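Local coordinates for deseasin MCP-01 (Pseudoalteromonas sp., PDB 3VV3), which degrades collagen, acting as a bacterial serine protease of the subtilisin family, at residues A198-G201 / D206-Q209; P214-N219 / L242-M247; N165-N170 / L290-L295. All coordinates share one frame; numbering follows the deposited sequence.

Overall arrangement
Interactions 1 and 2 form one continuous patch, their centres about 7 Å apart, where the loops that follow strands 195-199 and 222-228 meet. Asp208 OD1 of interaction 1 lies 2.6 Å from Ser244 OG of interaction 2, a probable hydrogen bond, and the two contacts come one after the other along the chain. Interaction 3 stands apart, about 21 Å from interaction 1 and 17 Å from interaction 2 between centres, but strand 166-171 is the direct neighbour of strand 195-199 in the parallel sheet. Interaction 1 is the one tied to the probable active site: Gly201 is hydrogen-bonded to Thr269, next to Ser270, the likely nucleophile of a triad with His105 and Asp50.

Interaction 1 (A198-G201 / D206-Q209); sequences AAAG and DNDQ
Ala200 and Asn207 are the facing pair, their CA atoms 7.9 Å apart, a gap too wide for direct backbone pairing and closed by a side chain instead. Segment 198-201 leaves strand 195-199: Ala198 and Ala199 are its last residues, and Ala200 and Gly201 lie in the loop beyond. Ala200 turns into a near-helical conformation, and Gly201 follows at positive phi, a region glycine enters readily. Segment 206-209 is a compact turn further along that loop. There Asp206 OD1 accepts from Asp208 N at 2.9 Å, which makes an Asx turn; the donor approaches from above the carboxylate plane. A further backbone bond, Gln209 N to Asp206 O at 3.2 Å, tightens the same turn.

The Ala-Ala-Gly run at and just past the strand end is a recognisable subtilisin feature, directly preceding the asparagine that in relatives lines the oxyanion hole. Consistent with that placement, Gly201 N is bonded to Thr269 OG1 at the start of helix 269-284, while Ala199 packs on Thr269 and Thr273.

A single hydrogen bond carries the contact. Asn207 ND2 donates to Ala200 O at 2.9 Å with an N-H...O angle of 164°, so the bond is close to straight. It uses a lone pair in the carbonyl plane, the C=O...N angle being 133°, and the oxygen lies almost in the plane of the amide, so both flat groups are well oriented for the bond. CG of Asn207 stands beside its backbone N and anti to the carbonyl carbon (chi1 -72°), which aims the amide at the strand end. Beside the bond, Ala200 CB approaches the same ND2 at 4.0 Å. The amide is buried, with His212, Ser244 and Val245 packed around the Asn207 side chain.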
ATOM      1  N   ALA A 198       5.331 -13.865  -7.713  1.00  3.85           N
ATOM      2  CA  ALA A 198       4.122 -13.052  -7.565  1.00  6.27           C
ATOM      3  C   ALA A 198       3.661 -12.983  -6.115  1.00  6.89           C
ATOM      4  O   ALA A 198       3.781 -13.955  -5.380  1.00  8.39           O
ATOM      5  CB  ALA A 198       2.998 -13.609  -8.442  1.00  8.10           C
ATOM      6  N   ALA A 199       3.120 -11.833  -5.725  1.00  6.05           N
ATOM      7  CA  ALA A 199       2.700 -11.584  -4.351  1.00  5.12           C
ATOM      8  C   ALA A 199       1.332 -12.197  -4.089  1.00  5.03           C
ATOM      9  O   ALA A 199       0.442 -12.118  -4.939  1.00  5.88           O
ATOM     10  CB  ALA A 199       2.640 -10.093  -4.103  1.00  6.67           C
ATOM     11  N   ALA A 200       1.147 -12.779  -2.905  1.00  4.51           N
ATOM     12  CA  ALA A 200      -0.110 -13.464  -2.612  1.00  5.56           C
ATOM     13  C   ALA A 200      -1.268 -12.506  -2.295  1.00  5.84           C
ATOM     14  O   ALA A 200      -2.432 -12.886  -2.407  1.00  5.72           O
ATOM     15  CB  ALA A 200       0.070 -14.482  -1.481  1.00  6.43           C
ATOM     16  N   GLY A 201      -0.952 -11.274  -1.901  1.00  6.22           N
ATOM     17  CA  GLY A 201      -1.977 -10.298  -1.563  1.00  6.28           C
ATOM     18  C   GLY A 201      -2.052  -9.985  -0.074  1.00  4.95           C
ATOM     19  O   GLY A 201      -1.620 -10.794   0.743  1.00  5.18           O
ATOM     20  N   ASP A 206      -7.981 -16.800   2.396  1.00 10.96           N
ATOM     21  CA  ASP A 206      -7.537 -18.035   1.752  1.00 10.68           C
ATOM     22  C   ASP A 206      -7.709 -17.956   0.236  1.00  8.10           C
ATOM     23  O   ASP A 206      -8.833 -17.888  -0.267  1.00  9.28           O
ATOM     24  CB  ASP A 206      -8.351 -19.195   2.342  1.00 10.88           C
ATOM     25  CG  ASP A 206      -8.134 -20.508   1.617  1.00 15.70           C
ATOM     26  OD1 ASP A 206      -7.139 -20.638   0.873  1.00 12.07           O
ATOM     27  OD2 ASP A 206      -8.973 -21.419   1.807  1.00 17.24           O
ATOM     28  N   ASN A 207      -6.593 -17.957  -0.495  1.00  9.20           N
ATOM     29  CA  ASN A 207      -6.623 -17.804  -1.948  1.00  7.08           C
ATOM     30  C   ASN A 207      -7.127 -19.047  -2.683  1.00  8.71           C
ATOM     31  O   ASN A 207      -7.462 -18.974  -3.864  1.00  9.34           O
ATOM     32  CB  ASN A 207      -5.251 -17.400  -2.495  1.00  7.51           C
ATOM     33  CG  ASN A 207      -4.891 -15.961  -2.173  1.00  7.71           C
ATOM     34  OD1 ASN A 207      -5.690 -15.223  -1.602  1.00  7.82           O
ATOM     35  ND2 ASN A 207      -3.683 -15.553  -2.559  1.00  7.52           N
ATOM     36  N   ASP A 208      -7.177 -20.180  -1.986  1.00 10.67           N
ATOM     37  CA  ASP A 208      -7.758 -21.379  -2.578  1.00 11.15           C
ATOM     38  C   ASP A 208      -9.269 -21.207  -2.747  1.00 12.69           C
ATOM     39  O   ASP A 208      -9.858 -21.761  -3.671  1.00 13.60           O
ATOM     40  CB  ASP A 208      -7.443 -22.628  -1.747  1.00 11.01           C
ATOM     41  CG  ASP A 208      -6.007 -23.095  -1.911  1.00 14.19           C
ATOM     42  OD1 ASP A 208      -5.141 -22.268  -2.263  1.00 10.04           O
ATOM     43  OD2 ASP A 208      -5.739 -24.296  -1.682  1.00 14.86           O
ATOM     44  N   GLN A 209      -9.888 -20.430  -1.860  1.00 12.43           N
ATOM     45  CA  GLN A 209     -11.328 -20.166  -1.951  1.00 15.35           C
ATOM     46  C   GLN A 209     -11.627 -18.826  -2.606  1.00 19.23           C
ATOM     47  O   GLN A 209     -12.726 -18.604  -3.117  1.00 17.95           O
ATOM     48  CB  GLN A 209     -11.955 -20.179  -0.560  1.00 16.53           C
ATOM     49  CG  GLN A 209     -11.684 -21.442   0.226  1.00 25.54           C
ATOM     50  CD  GLN A 209     -12.838 -22.414   0.176  1.00 36.08           C
ATOM     51  OE1 GLN A 209     -14.002 -22.013   0.241  1.00 37.02           O
ATOM     52  NE2 GLN A 209     -12.525 -23.704   0.068  1.00 40.84           N
TER

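Interaction 2 (P214-N219 / L242-M247); sequences PSNYEN and LTSVDM
The Asn216 side-chain amide is the flat group that meets Ser244: Ser244 CB sits over its plane, towards the nitrogen end, with CB 3.5 Å from Asn216 ND2. The amide nitrogen makes its hydrogen bond elsewhere, to Asn207 O. The second flat group, the Tyr217 ring, turns to its own segment and has Pro214 CB in plane at its edge; it also meets the rings of Tyr213 and Phe178, with planes at about 55° and 60°. Pro214, preceded by a cis peptide bond, opens a type I turn closed by Tyr217 N to Pro214 O at 3.1 Å.

No direct hydrogen bond joins the segments; water does. One water accepts from Ser215 OG at 3.0 Å and donates to Asn216 OD1 at 2.6 Å and to Ser244 O at 2.8 Å, so three bonds fix it. Ser215 OG, which donates from a position between its backbone N and carbonyl carbon, is also bonded to His212 ND1; Asn216 OD1 likewise takes His212 N. The carbonyls Ser215 O and Ser244 O come within 3.7 Å of each other, and a second water lies 2.6 Å from Ser215 O and 2.8 Å from Ser244 O, though it cannot donate to every acceptor around it at once. Ser224 OG is another partner of Ser215 O. Ser244 OG is hydrogen-bonded to Asp208 OD1.

The contact thus joins the loops that precede and follow strand 222-228. Tyr217 is inserted against Leu182, Ala183 and Ile186 of helix 180-191, Val245 and Met247 pack on that strand, and Asp246 touches Lys296 and Met300 of helix 292-301.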
ATOM      1  N   PRO A 214      -2.041 -11.960 -10.247  1.00  6.96           N
ATOM      2  CA  PRO A 214      -1.660 -13.188 -10.961  1.00  6.71           C
ATOM      3  C   PRO A 214      -1.196 -14.372 -10.104  1.00  8.58           C
ATOM      4  O   PRO A 214      -0.844 -15.400 -10.678  1.00  8.68           O
ATOM      5  CB  PRO A 214      -0.488 -12.727 -11.844  1.00  5.66           C
ATOM      6  CG  PRO A 214       0.142 -11.606 -11.043  1.00  7.65           C
ATOM      7  CD  PRO A 214      -1.035 -10.892 -10.405  1.00  7.51           C
ATOM      8  N   SER A 215      -1.189 -14.260  -8.782  1.00  7.25           N
ATOM      9  CA  SER A 215      -0.615 -15.354  -7.988  1.00  7.72           C
ATOM     10  C   SER A 215      -1.370 -16.681  -8.141  1.00  8.98           C
ATOM     11  O   SER A 215      -0.763 -17.743  -8.035  1.00  9.84           O
ATOM     12  CB  SER A 215      -0.460 -14.974  -6.515  1.00 12.48           C
ATOM     13  OG  SER A 215      -1.703 -14.641  -5.949  1.00 11.00           O
ATOM     14  N   ASN A 216      -2.675 -16.627  -8.414  1.00  7.60           N
ATOM     15  CA  ASN A 216      -3.458 -17.855  -8.593  1.00  8.47           C
ATOM     16  C   ASN A 216      -3.328 -18.523  -9.969  1.00 10.85           C
ATOM     17  O   ASN A 216      -3.874 -19.613 -10.171  1.00 11.02           O
ATOM     18  CB  ASN A 216      -4.948 -17.643  -8.256  1.00  8.80           C
ATOM     19  CG  ASN A 216      -5.278 -17.931  -6.796  1.00  9.87           C
ATOM     20  OD1 ASN A 216      -4.853 -17.211  -5.897  1.00 10.43           O
ATOM     21  ND2 ASN A 216      -6.046 -18.995  -6.557  1.00 15.44           N
ATOM     22  N   TYR A 217      -2.631 -17.899 -10.920  1.00  6.97           N
ATOM     23  CA  TYR A 217      -2.431 -18.572 -12.206  1.00  7.68           C
ATOM     24  C   TYR A 217      -1.743 -19.905 -11.943  1.00  9.47           C
ATOM     25  O   TYR A 217      -0.802 -19.968 -11.157  1.00  8.76           O
ATOM     26  CB  TYR A 217      -1.625 -17.721 -13.191  1.00  7.36           C
ATOM     27  CG  TYR A 217      -2.468 -16.635 -13.808  1.00  5.58           C
ATOM     28  CD1 TYR A 217      -3.574 -16.958 -14.594  1.00  7.52           C
ATOM     29  CD2 TYR A 217      -2.178 -15.291 -13.595  1.00  4.45           C
ATOM     30  CE1 TYR A 217      -4.372 -15.972 -15.148  1.00  9.22           C
ATOM     31  CE2 TYR A 217      -2.965 -14.295 -14.147  1.00  7.62           C
ATOM     32  CZ  TYR A 217      -4.063 -14.644 -14.926  1.00  8.82           C
ATOM     33  OH  TYR A 217      -4.857 -13.664 -15.474  1.00  9.53           O
ATOM     34  N   GLU A 218      -2.230 -20.966 -12.584  1.00  9.14           N
ATOM     35  CA  GLU A 218      -1.716 -22.315 -12.333  1.00  9.39           C
ATOM     36  C   GLU A 218      -0.465 -22.663 -13.151  1.00 10.62           C
ATOM     37  O   GLU A 218       0.083 -23.772 -13.053  1.00  9.30           O
ATOM     38  CB  GLU A 218      -2.823 -23.340 -12.568  1.00 14.42           C
ATOM     39  CG  GLU A 218      -3.955 -23.251 -11.546  1.00 16.46           C
ATOM     40  CD  GLU A 218      -5.110 -24.167 -11.886  1.00 29.73           C
ATOM     41  OE1 GLU A 218      -5.049 -24.834 -12.940  1.00 33.79           O
ATOM     42  OE2 GLU A 218      -6.081 -24.221 -11.103  1.00 37.71           O
ATOM     43  N   ASN A 219      -0.005 -21.702 -13.945  1.00  8.36           N
ATOM     44  CA  ASN A 219       1.233 -21.852 -14.694  1.00  9.79           C
ATOM     45  C   ASN A 219       2.352 -22.380 -13.793  1.00 11.04           C
ATOM     46  O   ASN A 219       2.549 -21.892 -12.679  1.00  7.57           O
ATOM     47  CB  ASN A 219       1.628 -20.509 -15.315  1.00  7.32           C
ATOM     48  CG  ASN A 219       0.596 -19.991 -16.310  1.00  7.86           C
ATOM     49  OD1 ASN A 219       0.891 -19.858 -17.498  1.00 12.51           O
ATOM     50  ND2 ASN A 219      -0.609 -19.702 -15.837  1.00  8.54           N
ATOM     51  N   LEU A 242      -3.301 -23.244   0.531  1.00  8.34           N
ATOM     52  CA  LEU A 242      -2.652 -24.556   0.604  1.00 10.80           C
ATOM     53  C   LEU A 242      -2.122 -25.026  -0.756  1.00 10.73           C
ATOM     54  O   LEU A 242      -1.043 -25.619  -0.841  1.00 10.28           O
ATOM     55  CB  LEU A 242      -3.611 -25.598   1.201  1.00 11.59           C
ATOM     56  CG  LEU A 242      -3.125 -27.046   1.242  1.00 12.76           C
ATOM     57  CD1 LEU A 242      -1.889 -27.195   2.124  1.00 11.35           C
ATOM     58  CD2 LEU A 242      -4.245 -27.947   1.741  1.00 14.24           C
ATOM     59  N   THR A 243      -2.868 -24.743  -1.819  1.00  9.98           N
ATOM     60  CA  THR A 243      -2.444 -25.146  -3.155  1.00 10.45           C
ATOM     61  C   THR A 243      -2.062 -23.958  -4.036  1.00 10.03           C
ATOM     62  O   THR A 243      -1.313 -24.119  -5.006  1.00  9.64           O
ATOM     63  CB  THR A 243      -3.522 -25.997  -3.869  1.00 13.16           C
ATOM     64  OG1 THR A 243      -4.692 -25.204  -4.109  1.00 12.10           O
ATOM     65  CG2 THR A 243      -3.902 -27.218  -3.023  1.00 14.29           C
ATOM     66  N   SER A 244      -2.559 -22.770  -3.696  1.00  9.07           N
ATOM     67  CA  SER A 244      -2.391 -21.603  -4.568  1.00  7.46           C
ATOM     68  C   SER A 244      -1.281 -20.641  -4.129  1.00  7.79           C
ATOM     69  O   SER A 244      -0.943 -19.701  -4.856  1.00  8.40           O
ATOM     70  CB  SER A 244      -3.715 -20.844  -4.714  1.00  9.38           C
ATOM     71  OG  SER A 244      -4.090 -20.238  -3.491  1.00  9.24           O
ATOM     72  N   VAL A 245      -0.724 -20.858  -2.940  1.00  5.06           N
ATOM     73  CA  VAL A 245       0.445 -20.097  -2.499  1.00  7.23           C
ATOM     74  C   VAL A 245       1.547 -21.089  -2.121  1.00  8.01           C
ATOM     75  O   VAL A 245       1.272 -22.133  -1.529  1.00  6.49           O
ATOM     76  CB  VAL A 245       0.106 -19.151  -1.320  1.00  7.00           C
ATOM     77  CG1 VAL A 245       1.346 -18.349  -0.889  1.00  5.40           C
ATOM     78  CG2 VAL A 245      -1.028 -18.206  -1.716  1.00  5.10           C
ATOM     79  N   ASP A 246       2.792 -20.768  -2.455  1.00  6.36           N
ATOM     80  CA  ASP A 246       3.859 -21.769  -2.389  1.00  4.77           C
ATOM     81  C   ASP A 246       4.717 -21.736  -1.128  1.00  7.58           C
ATOM     82  O   ASP A 246       5.085 -22.784  -0.596  1.00  7.88           O
ATOM     83  CB  ASP A 246       4.753 -21.637  -3.626  1.00  6.32           C
ATOM     84  CG  ASP A 246       3.987 -21.857  -4.908  1.00  8.27           C
ATOM     85  OD1 ASP A 246       3.280 -22.889  -4.992  1.00  7.95           O
ATOM     86  OD2 ASP A 246       4.087 -21.005  -5.824  1.00  8.73           O
ATOM     87  N   MET A 247       5.054 -20.536  -0.668  1.00  5.48           N
ATOM     88  CA  MET A 247       5.977 -20.379   0.455  1.00  7.33           C
ATOM     89  C   MET A 247       5.906 -18.945   0.966  1.00  7.73           C
ATOM     90  O   MET A 247       5.188 -18.127   0.404  1.00  6.40           O
ATOM     91  CB  MET A 247       7.409 -20.710   0.023  1.00  7.36           C
ATOM     92  CG  MET A 247       7.932 -19.795  -1.090  1.00  7.01           C
ATOM     93  SD  MET A 247       9.631 -20.189  -1.568  1.00  8.15           S
ATOM     94  CE  MET A 247      10.522 -19.762  -0.072  1.00 12.21           C
TER
HETATM   95  O   HOH W   1      -2.420 -17.319  -4.870  1.00  6.61           O
HETATM   96  O   HOH W   2      -0.168 -20.165  -7.469  1.00 12.94           O

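Interaction 3 (N165-N170 / L290-L295); sequences NLRVLN and LTTLEL
Arg167, from strand 166-171 in the core parallel sheet of this subtilase fold, reaches the capped start of helix 292-301 and grips Leu290 O, just ahead of the N-cap residue Thr291. The cap is a capping box: Thr291 OG1 accepts from Glu294 N at 3.0 Å, and Glu294 OE1 accepts in return from Thr291 N at 2.9 Å. These reciprocal bonds fix the turn that presents the Leu290 carbonyl to the strand. Across the contact the nearest CA atoms, those of Arg167 and Thr292, are 8.0 Å apart, a distance spanned by the long arginine.

The guanidinium comes end-on. NH1 and NH2 of Arg167 each donate to Leu290 O at 2.9 Å, and the oxygen lies almost in the guanidinium plane. The two approaches differ at the acceptor: NH1 meets the carbonyl nearly in line with its bond, at a C=O...N angle of 167°, whereas NH2 is tilted 21° from the carbonyl plane. A bend in the chain (chi3 55°) turns the group to this end-on position. Beyond the fork, a water donates to Arg167 O at 3.2 Å and is hydrogen-bonded to Thr292 OG1 at 3.0 Å, a second, indirect tie.

Outside the contact, Arg167 NE is bonded to Asp193 O, which with the fork fixes the rotation of the guanidinium. The cation is thus held here by main-chain carbonyls. Arg167 NH2 also comes within 3.3 Å of Thr292 N, a pair of donors that do not bond. The carbonyls of Leu290 and Asp193 would partly balance the unfavourable meeting of the cation with the positive end of the helix dipole.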
ATOM      1  N   ASN A 165      20.446 -12.376 -20.099  1.00  5.48           N
ATOM      2  CA  ASN A 165      20.390 -13.435 -19.090  1.00  5.82           C
ATOM      3  C   ASN A 165      19.327 -13.155 -18.027  1.00  8.32           C
ATOM      4  O   ASN A 165      19.620 -13.079 -16.833  1.00  6.61           O
ATOM      5  CB  ASN A 165      21.759 -13.636 -18.443  1.00  6.86           C
ATOM      6  CG  ASN A 165      21.817 -14.866 -17.565  1.00  9.44           C
ATOM      7  OD1 ASN A 165      21.130 -15.860 -17.815  1.00 11.27           O
ATOM      8  ND2 ASN A 165      22.636 -14.802 -16.520  1.00  9.95           N
ATOM      9  N   LEU A 166      18.088 -13.018 -18.480  1.00  6.09           N
ATOM     10  CA  LEU A 166      16.975 -12.622 -17.628  1.00  5.96           C
ATOM     11  C   LEU A 166      16.053 -13.816 -17.397  1.00  4.85           C
ATOM     12  O   LEU A 166      15.338 -14.239 -18.308  1.00  5.71           O
ATOM     13  CB  LEU A 166      16.220 -11.488 -18.329  1.00  5.28           C
ATOM     14  CG  LEU A 166      15.104 -10.742 -17.599  1.00  7.10           C
ATOM     15  CD1 LEU A 166      14.729  -9.530 -18.438  1.00  7.14           C
ATOM     16  CD2 LEU A 166      13.880 -11.629 -17.390  1.00  9.38           C
ATOM     17  N   ARG A 167      16.073 -14.365 -16.181  1.00  5.21           N
ATOM     18  CA  ARG A 167      15.290 -15.556 -15.868  1.00  5.57           C
ATOM     19  C   ARG A 167      14.403 -15.400 -14.642  1.00  4.52           C
ATOM     20  O   ARG A 167      13.827 -16.380 -14.169  1.00  6.10           O
ATOM     21  CB  ARG A 167      16.206 -16.776 -15.694  1.00  5.83           C
ATOM     22  CG  ARG A 167      16.932 -17.157 -16.989  1.00  6.35           C
ATOM     23  CD  ARG A 167      17.569 -18.527 -16.862  1.00  8.05           C
ATOM     24  NE  ARG A 167      16.576 -19.519 -16.469  1.00  6.47           N
ATOM     25  CZ  ARG A 167      16.867 -20.703 -15.943  1.00 10.58           C
ATOM     26  NH1 ARG A 167      18.134 -21.060 -15.751  1.00  7.76           N
ATOM     27  NH2 ARG A 167      15.887 -21.526 -15.601  1.00  7.35           N
ATOM     28  N   VAL A 168      14.293 -14.173 -14.134  1.00  4.52           N
ATOM     29  CA  VAL A 168      13.465 -13.908 -12.955  1.00  3.44           C
ATOM     30  C   VAL A 168      12.674 -12.627 -13.145  1.00  3.50           C
ATOM     31  O   VAL A 168      13.237 -11.594 -13.516  1.00  4.14           O
ATOM     32  CB  VAL A 168      14.308 -13.760 -11.665  1.00  5.30           C
ATOM     33  CG1 VAL A 168      13.383 -13.476 -10.467  1.00  3.76           C
ATOM     34  CG2 VAL A 168      15.160 -15.007 -11.411  1.00  7.48           C
ATOM     35  N   LEU A 169      11.365 -12.702 -12.912  1.00  3.75           N
ATOM     36  CA  LEU A 169      10.509 -11.523 -12.919  1.00  3.89           C
ATOM     37  C   LEU A 169       9.889 -11.329 -11.549  1.00  3.14           C
ATOM     38  O   LEU A 169       9.374 -12.278 -10.942  1.00  6.53           O
ATOM     39  CB  LEU A 169       9.389 -11.656 -13.953  1.00  5.00           C
ATOM     40  CG  LEU A 169       9.855 -11.695 -15.398  1.00  3.66           C
ATOM     41  CD1 LEU A 169       8.654 -11.943 -16.307  1.00  5.39           C
ATOM     42  CD2 LEU A 169      10.562 -10.382 -15.735  1.00  7.15           C
ATOM     43  N   ASN A 170       9.943 -10.093 -11.069  1.00  3.30           N
ATOM     44  CA  ASN A 170       9.303  -9.729  -9.818  1.00  4.56           C
ATOM     45  C   ASN A 170       7.968  -9.046 -10.086  1.00  4.69           C
ATOM     46  O   ASN A 170       7.908  -8.014 -10.771  1.00  4.53           O
ATOM     47  CB  ASN A 170      10.208  -8.798  -9.019  1.00  3.77           C
ATOM     48  CG  ASN A 170       9.631  -8.464  -7.668  1.00  4.00           C
ATOM     49  OD1 ASN A 170       8.812  -7.551  -7.528  1.00  9.54           O
ATOM     50  ND2 ASN A 170      10.032  -9.216  -6.669  1.00  2.15           N
ATOM     51  N   LEU A 290      20.052 -24.736 -13.665  1.00  8.84           N
ATOM     52  CA  LEU A 290      18.750 -25.157 -13.161  1.00  8.51           C
ATOM     53  C   LEU A 290      17.632 -24.814 -14.143  1.00  8.74           C
ATOM     54  O   LEU A 290      17.608 -23.721 -14.696  1.00 11.88           O
ATOM     55  CB  LEU A 290      18.471 -24.482 -11.814  1.00  9.38           C
ATOM     56  CG  LEU A 290      19.460 -24.819 -10.699  1.00 12.33           C
ATOM     57  CD1 LEU A 290      19.298 -23.890  -9.497  1.00 11.08           C
ATOM     58  CD2 LEU A 290      19.317 -26.280 -10.291  1.00 13.65           C
ATOM     59  N   THR A 291      16.704 -25.743 -14.354  1.00  8.27           N
ATOM     60  CA  THR A 291      15.493 -25.416 -15.098  1.00  7.68           C
ATOM     61  C   THR A 291      14.670 -24.491 -14.210  1.00  9.55           C
ATOM     62  O   THR A 291      14.915 -24.402 -13.011  1.00  7.00           O
ATOM     63  CB  THR A 291      14.641 -26.654 -15.404  1.00 11.18           C
ATOM     64  OG1 THR A 291      14.151 -27.210 -14.180  1.00  9.51           O
ATOM     65  CG2 THR A 291      15.450 -27.711 -16.161  1.00 13.06           C
ATOM     66  N   THR A 292      13.693 -23.812 -14.794  1.00  7.86           N
ATOM     67  CA  THR A 292      12.841 -22.913 -14.022  1.00  9.18           C
ATOM     68  C   THR A 292      12.137 -23.657 -12.892  1.00  9.31           C
ATOM     69  O   THR A 292      12.071 -23.183 -11.750  1.00  8.58           O
ATOM     70  CB  THR A 292      11.793 -22.263 -14.931  1.00  8.25           C
ATOM     71  OG1 THR A 292      12.463 -21.528 -15.956  1.00 10.89           O
ATOM     72  CG2 THR A 292      10.894 -21.314 -14.142  1.00  7.81           C
ATOM     73  N   LEU A 293      11.600 -24.825 -13.217  1.00  8.25           N
ATOM     74  CA  LEU A 293      10.909 -25.638 -12.228  1.00 10.06           C
ATOM     75  C   LEU A 293      11.856 -26.111 -11.119  1.00  7.93           C
ATOM     76  O   LEU A 293      11.477 -26.171  -9.955  1.00  8.82           O
ATOM     77  CB  LEU A 293      10.242 -26.839 -12.901  1.00 12.34           C
ATOM     78  CG  LEU A 293       9.500 -27.797 -11.963  1.00 22.84           C
ATOM     79  CD1 LEU A 293       8.398 -27.068 -11.199  1.00 24.51           C
ATOM     80  CD2 LEU A 293       8.932 -28.976 -12.743  1.00 31.92           C
ATOM     81  N   GLU A 294      13.084 -26.464 -11.478  1.00 10.79           N
ATOM     82  CA  GLU A 294      14.065 -26.858 -10.466  1.00  7.78           C
ATOM     83  C   GLU A 294      14.378 -25.702  -9.533  1.00  9.35           C
ATOM     84  O   GLU A 294      14.482 -25.881  -8.316  1.00  8.58           O
ATOM     85  CB  GLU A 294      15.355 -27.369 -11.120  1.00  9.92           C
ATOM     86  CG  GLU A 294      15.238 -28.771 -11.686  1.00 12.23           C
ATOM     87  CD  GLU A 294      16.447 -29.181 -12.508  1.00 17.48           C
ATOM     88  OE1 GLU A 294      17.202 -28.291 -12.968  1.00 10.96           O
ATOM     89  OE2 GLU A 294      16.629 -30.403 -12.699  1.00 20.51           O
ATOM     90  N   LEU A 295      14.530 -24.515 -10.117  1.00  7.92           N
ATOM     91  CA  LEU A 295      14.764 -23.293  -9.354  1.00  7.34           C
ATOM     92  C   LEU A 295      13.622 -23.033  -8.372  1.00  8.13           C
ATOM     93  O   LEU A 295      13.847 -22.770  -7.185  1.00  8.43           O
ATOM     94  CB  LEU A 295      14.914 -22.108 -10.305  1.00  6.54           C
ATOM     95  CG  LEU A 295      15.172 -20.746  -9.662  1.00  7.44           C
ATOM     96  CD1 LEU A 295      16.392 -20.805  -8.754  1.00  8.30           C
ATOM     97  CD2 LEU A 295      15.365 -19.663 -10.739  1.00  6.19           C
TER
HETATM   98  O   HOH W   3      13.884 -19.568 -14.173  1.00 13.06           O